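Local coordinates for protein enoyl-CoA hydratase/isomerase (Mycobacterium avium, PDB 3P5M) that probably catalyses the hydration or double-bond isomerisation of an enoyl-coenzyme A thioester, as a hexameric member of the crotonase family, at residues His176-Ala180 and Asp181-Ser185; Leu214-Leu217 and Glu218-Gln221. All blocks are in the same frame, centred on the assembly; numbering follows the deposited sequence. Where two conformers were deposited one is given.

Contact 1 (His176-Ala180 and Asp181-Ser185); sequences HITSA and DEYES
Ser179 and Glu182 end a type II' beta turn, closed by Glu182 N donating to Ser179 O over 3.0 Å. The N-H...O angle is 151° and the donor is tilted 31° from the carbonyl plane. Ala180, with positive phi, takes the first corner of this turn. The Glu182 side chain stays alongside the same carbonyl. Its CB lies 3.2 Å from Ser179 O and CG 3.8 Å from it; CG stands anti to the carbonyl carbon (chi1 -78°). CD and OE1 keep 4.1 and 4.0 Å from Ser179 O, and the extended chain brings OE1 to a water at 2.7 Å. That water donates to OE1 and accepts from Ser179 N, so carboxylate and backbone are linked through it. A second water donates to Ala180 O at 2.6 Å and accepts from Tyr183 N, at the start of helix 183-195. Thr178 leans on this helix start: OG1 is 3.4 Å from Tyr183 CB and sits at the ring edge. The hydroxyl is hydrogen-bonded to Ala119 O, which ties the chain just ahead of the turn to the end of strand 116-119. Asp181 OD2 forms a salt bridge with Lys162 of the second subunit. A tight turn and two waters thus carry the chain from strand 176-177 into the helix, with its acidic corner probably stabilised by the lysine of the adjoining subunit.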
ATOM      1  N   HIS B 176      -3.871  15.334  -6.641  1.00  8.17           N
ATOM      2  CA  HIS B 176      -3.862  14.508  -7.878  1.00  8.26           C
ATOM      3  C   HIS B 176      -2.522  13.975  -8.277  1.00  8.48           C
ATOM      4  O   HIS B 176      -1.493  14.702  -8.254  1.00  8.32           O
ATOM      5  CB  HIS B 176      -4.419  15.286  -9.068  1.00  8.33           C
ATOM      6  CG  HIS B 176      -5.897  15.529  -8.984  1.00  8.38           C
ATOM      7  ND1 HIS B 176      -6.442  16.478  -8.151  1.00  8.34           N
ATOM      8  CD2 HIS B 176      -6.939  14.917  -9.598  1.00  8.48           C
ATOM      9  CE1 HIS B 176      -7.760  16.467  -8.280  1.00  8.66           C
ATOM     10  NE2 HIS B 176      -8.088  15.518  -9.140  1.00  8.51           N
ATOM     11  N   ILE B 177      -2.541  12.704  -8.666  1.00  8.31           N
ATOM     12  CA  ILE B 177      -1.390  12.093  -9.253  1.00  8.85           C
ATOM     13  C   ILE B 177      -1.695  11.662 -10.704  1.00  9.82           C
ATOM     14  O   ILE B 177      -2.826  11.257 -11.029  1.00  9.32           O
ATOM     15  CB  ILE B 177      -0.884  10.902  -8.362  1.00  9.15           C
ATOM     16  CG1 ILE B 177       0.459  10.367  -8.839  1.00 11.69           C
ATOM     17  CG2 ILE B 177      -1.872   9.727  -8.364  1.00  9.79           C
ATOM     18  CD1 ILE B 177       1.657  11.179  -8.501  1.00 13.70           C
ATOM     19  N   THR B 178      -0.689  11.772 -11.578  1.00 10.31           N
ATOM     20  CA  THR B 178      -0.785  11.232 -12.915  1.00  9.78           C
ATOM     21  C   THR B 178       0.352  10.221 -13.153  1.00 10.88           C
ATOM     22  O   THR B 178       1.353  10.197 -12.416  1.00  9.45           O
ATOM     23  CB  THR B 178      -0.724  12.315 -14.000  1.00  9.75           C
ATOM     24  OG1 THR B 178       0.595  12.870 -14.038  1.00 10.53           O
ATOM     25  CG2 THR B 178      -1.732  13.441 -13.757  1.00  8.67           C
ATOM     26  N   SER B 179       0.169   9.370 -14.169  1.00 11.36           N
ATOM     27  CA  SER B 179       1.161   8.364 -14.531  1.00 13.06           C
ATOM     28  C   SER B 179       1.291   8.129 -16.050  1.00 13.69           C
ATOM     29  O   SER B 179       0.483   8.640 -16.853  1.00 14.04           O
ATOM     30  CB  SER B 179       0.884   7.070 -13.754  1.00 13.64           C
ATOM     31  OG  SER B 179      -0.472   6.699 -13.818  1.00 16.17           O
ATOM     32  N   ALA B 180       2.324   7.394 -16.466  1.00 13.82           N
ATOM     33  CA  ALA B 180       2.512   7.160 -17.880  1.00 13.05           C
ATOM     34  C   ALA B 180       2.658   8.515 -18.589  1.00 12.56           C
ATOM     35  O   ALA B 180       3.268   9.420 -18.041  1.00 11.77           O
ATOM     36  CB  ALA B 180       1.321   6.345 -18.441  1.00 13.60           C
ATOM     37  N   ASP B 181       2.127   8.636 -19.806  1.00 13.05           N
ATOM     38  CA  ASP B 181       2.197   9.861 -20.568  1.00 13.27           C
ATOM     39  C   ASP B 181       0.950  10.720 -20.354  1.00 14.04           C
ATOM     40  O   ASP B 181       0.634  11.553 -21.189  1.00 13.69           O
ATOM     41  CB  ASP B 181       2.388   9.574 -22.067  1.00 14.46           C
ATOM     42  CG  ASP B 181       1.290   8.660 -22.673  1.00 14.17           C
ATOM     43  OD1 ASP B 181       1.254   8.568 -23.913  1.00 18.24           O
ATOM     44  OD2 ASP B 181       0.479   8.029 -21.958  1.00 13.48           O
ATOM     45  N   GLU B 182       0.257  10.514 -19.230  1.00 14.40           N
ATOM     46  CA  GLU B 182      -1.089  11.068 -19.041  1.00 14.11           C
ATOM     47  C   GLU B 182      -1.209  12.427 -18.341  1.00 13.88           C
ATOM     48  O   GLU B 182      -2.334  12.933 -18.150  1.00 13.52           O
ATOM     49  CB  GLU B 182      -1.962  10.058 -18.325  1.00 13.75           C
ATOM     50  CG  GLU B 182      -2.469   8.955 -19.235  1.00 15.38           C
ATOM     51  CD  GLU B 182      -3.233   7.863 -18.486  1.00 16.39           C
ATOM     52  OE1 GLU B 182      -3.489   8.002 -17.264  1.00 17.76           O
ATOM     53  OE2 GLU B 182      -3.600   6.873 -19.131  1.00 17.56           O
ATOM     54  N   TYR B 183      -0.073  13.016 -17.972  1.00 13.40           N
ATOM     55  CA  TYR B 183      -0.061  14.202 -17.135  1.00 12.95           C
ATOM     56  C   TYR B 183      -0.863  15.363 -17.755  1.00 13.27           C
ATOM     57  O   TYR B 183      -1.733  15.954 -17.089  1.00 11.26           O
ATOM     58  CB  TYR B 183       1.398  14.622 -16.851  1.00 12.90           C
ATOM     59  CG  TYR B 183       1.522  16.055 -16.334  1.00 15.19           C
ATOM     60  CD1 TYR B 183       1.015  16.419 -15.087  1.00 12.63           C
ATOM     61  CD2 TYR B 183       2.148  17.034 -17.104  1.00 15.33           C
ATOM     62  CE1 TYR B 183       1.128  17.748 -14.615  1.00 14.33           C
ATOM     63  CE2 TYR B 183       2.280  18.349 -16.653  1.00 13.37           C
ATOM     64  CZ  TYR B 183       1.765  18.703 -15.405  1.00 15.89           C
ATOM     65  OH  TYR B 183       1.885  20.016 -14.971  1.00 12.70           O
ATOM     66  N   GLU B 184      -0.534  15.690 -19.008  1.00 13.19           N
ATOM     67  CA  GLU B 184      -1.120  16.817 -19.721  1.00 15.15           C
ATOM     68  C   GLU B 184      -2.626  16.632 -19.875  1.00 15.21           C
ATOM     69  O   GLU B 184      -3.406  17.569 -19.645  1.00 14.81           O
ATOM     70  CB  GLU B 184      -0.449  17.014 -21.114  1.00 15.39           C
ATOM     71  CG  GLU B 184       0.928  17.678 -21.068  1.00 18.59           C
ATOM     72  CD  GLU B 184       2.068  16.681 -20.737  1.00 27.32           C
ATOM     73  OE1 GLU B 184       1.793  15.462 -20.518  1.00 26.87           O
ATOM     74  OE2 GLU B 184       3.251  17.119 -20.687  1.00 29.60           O
ATOM     75  N   SER B 185      -3.024  15.416 -20.252  1.00 15.56           N
ATOM     76  CA  SER B 185      -4.424  15.113 -20.517  0.70 16.29           C
ATOM     77  C   SER B 185      -5.240  15.171 -19.233  1.00 16.08           C
ATOM     78  O   SER B 185      -6.362  15.710 -19.228  1.00 16.29           O
ATOM     79  CB  SER B 185      -4.560  13.738 -21.164  0.70 16.87           C
ATOM     80  OG  SER B 185      -5.896  13.285 -21.056  0.70 19.30           O
TER
HETATM   81  O   HOH W   1      -2.668   9.276 -15.042  1.00 10.69           O
HETATM   82  O   HOH W   2       2.870  12.012 -18.082  1.00 12.14           O

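Contact 2 (Leu214-Leu217 and Glu218-Gln221); sequences LAEL and EPVQ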
ATOM      1  N   LEU B 214      -6.026  27.397   8.118  1.00 11.47           N
ATOM      2  CA  LEU B 214      -5.012  28.436   8.007  1.00 12.58           C
ATOM      3  C   LEU B 214      -4.933  29.415   9.176  1.00 12.99           C
ATOM      4  O   LEU B 214      -4.362  30.504   9.036  1.00 13.33           O
ATOM      5  CB  LEU B 214      -5.122  29.172   6.671  1.00 12.70           C
ATOM      6  CG  LEU B 214      -5.056  28.330   5.397  1.00 13.56           C
ATOM      7  CD1 LEU B 214      -5.342  29.279   4.224  1.00 14.24           C
ATOM      8  CD2 LEU B 214      -3.727  27.618   5.190  1.00 14.37           C
ATOM      9  N   ALA B 215      -5.437  29.033  10.345  1.00 13.67           N
ATOM     10  CA  ALA B 215      -5.422  29.981  11.451  1.00 14.91           C
ATOM     11  C   ALA B 215      -3.985  30.415  11.795  1.00 15.38           C
ATOM     12  O   ALA B 215      -3.770  31.561  12.169  1.00 16.02           O
ATOM     13  CB  ALA B 215      -6.146  29.429  12.681  1.00 14.48           C
ATOM     14  N   GLU B 216      -3.006  29.526  11.633  1.00 14.74           N
ATOM     15  CA  GLU B 216      -1.630  29.887  11.985  1.00 14.75           C
ATOM     16  C   GLU B 216      -0.793  30.363  10.794  1.00 14.37           C
ATOM     17  O   GLU B 216       0.402  30.603  10.972  1.00 13.94           O
ATOM     18  CB  GLU B 216      -0.914  28.719  12.720  1.00 15.56           C
ATOM     19  CG  GLU B 216      -1.741  28.102  13.872  1.00 18.16           C
ATOM     20  CD  GLU B 216      -2.125  29.155  14.894  1.00 23.78           C
ATOM     21  OE1 GLU B 216      -1.327  30.086  15.089  1.00 25.58           O
ATOM     22  OE2 GLU B 216      -3.222  29.079  15.466  1.00 27.78           O
ATOM     23  N   LEU B 217      -1.374  30.465   9.587  1.00 12.93           N
ATOM     24  CA  LEU B 217      -0.562  30.854   8.426  1.00 12.99           C
ATOM     25  C   LEU B 217       0.208  32.151   8.686  1.00 13.33           C
ATOM     26  O   LEU B 217       1.417  32.189   8.537  1.00 14.27           O
ATOM     27  CB  LEU B 217      -1.371  30.972   7.114  1.00 12.05           C
ATOM     28  CG  LEU B 217      -0.582  31.249   5.817  1.00 12.25           C
ATOM     29  CD1 LEU B 217       0.537  30.219   5.555  1.00  8.78           C
ATOM     30  CD2 LEU B 217      -1.546  31.291   4.576  1.00 11.04           C
ATOM     31  N   GLU B 218      -0.487  33.215   9.075  1.00 14.20           N
ATOM     32  CA  GLU B 218       0.192  34.498   9.294  1.00 15.63           C
ATOM     33  C   GLU B 218       1.274  34.450  10.397  1.00 14.71           C
ATOM     34  O   GLU B 218       2.427  34.812  10.120  1.00 14.45           O
ATOM     35  CB  GLU B 218      -0.822  35.637   9.524  1.00 16.49           C
ATOM     36  CG  GLU B 218      -0.343  37.021   9.114  1.00 22.57           C
ATOM     37  CD  GLU B 218      -1.340  38.118   9.464  1.00 26.86           C
ATOM     38  OE1 GLU B 218      -1.807  38.184  10.618  1.00 30.11           O
ATOM     39  OE2 GLU B 218      -1.667  38.920   8.584  1.00 29.23           O
ATOM     40  N   PRO B 219       0.920  34.024  11.645  1.00 14.41           N
ATOM     41  CA  PRO B 219       1.992  33.991  12.663  1.00 14.40           C
ATOM     42  C   PRO B 219       3.197  33.114  12.238  1.00 13.32           C
ATOM     43  O   PRO B 219       4.353  33.442  12.552  1.00 13.41           O
ATOM     44  CB  PRO B 219       1.329  33.353  13.904  1.00 14.84           C
ATOM     45  CG  PRO B 219      -0.095  33.178  13.606  1.00 15.36           C
ATOM     46  CD  PRO B 219      -0.397  33.670  12.205  1.00 14.91           C
ATOM     47  N   VAL B 220       2.932  32.009  11.539  1.00 11.98           N
ATOM     48  CA  VAL B 220       4.014  31.131  11.118  1.00 11.68           C
ATOM     49  C   VAL B 220       4.880  31.809  10.046  1.00 11.55           C
ATOM     50  O   VAL B 220       6.097  31.697  10.090  1.00 10.84           O
ATOM     51  CB  VAL B 220       3.525  29.738  10.636  1.00 11.24           C
ATOM     52  CG1 VAL B 220       4.660  28.970   9.951  1.00 10.40           C
ATOM     53  CG2 VAL B 220       2.982  28.934  11.793  1.00 11.53           C
ATOM     54  N   GLN B 221       4.245  32.518   9.108  1.00 12.49           N
ATOM     55  CA  GLN B 221       4.986  33.263   8.072  1.00 12.90           C
ATOM     56  C   GLN B 221       5.900  34.332   8.704  1.00 13.05           C
ATOM     57  O   GLN B 221       7.035  34.481   8.292  1.00 13.24           O
ATOM     58  CB  GLN B 221       4.024  33.885   7.044  1.00 12.91           C
ATOM     59  CG  GLN B 221       3.478  32.884   5.946  1.00 12.44           C
ATOM     60  CD  GLN B 221       2.483  33.550   5.007  1.00 16.10           C
ATOM     61  OE1 GLN B 221       1.873  34.551   5.379  1.00 19.35           O
ATOM     62  NE2 GLN B 221       2.308  33.011   3.790  1.00 12.39           N
TER
HETATM   63  O   HOH W   3      -3.276  33.315   9.475  1.00 19.37           O
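Glu216 O and Leu217 O accept the two helical bonds that join these segments. Val220 N reaches Glu216 O at 2.9 Å with an N-H...O angle of 157°, and Gln221 N reaches Leu217 O at 2.9 Å, both donors lying nearly along the C=O axis. Just before them, Leu217 N donates to Leu214 O, closing a type I turn. Glu218 N is served by a water at 2.8 Å, which also donates to Leu214 O; that carbonyl therefore receives both a backbone N-H and a water. Pro219 has no N-H to satisfy, and its ring lies against the turn, CD 3.4 Å from Glu216 O and CG 3.6 Å from Glu216 OE1. A bend at chi2 (-57°) folds the glutamate back to this ring. On another side of the helix, the Gln221 amide passes obliquely by Leu217, NE2 lying 3.7 Å from CD1, and NE2 donates to Gly138 O in the same chain. Leu217 also packs on Arg86 and Thr89 of helix 74-90. These bonds form the first turn of helix 217-231, reached from helix 199-213 through a tight type I turn, with proline in the first turn, where its missing N-H costs no helical bond.

Overall arrangement
Contacts 1 and 2 each lead into a helix, but from different elements: residues 176-185 pass from strand 176-177, at one border of the sheet within this chain, into helix 183-195, whereas residues 214-221 join two helices. Their centres are 33 Å apart, on opposite sides of the chain's centre, with nearest atoms about 17 Å apart. Both are partly buried. In contact 1 polar links dominate, with two bridging waters and Asp181 paired with Lys162 of the second subunit; contact 2 leans more on helical backbone bonds, with one bridging water, a buried glutamine amide and side chains packed on helices 74-90 and 140-143. Both touch other subunits, contact 2 meeting the third and fourth.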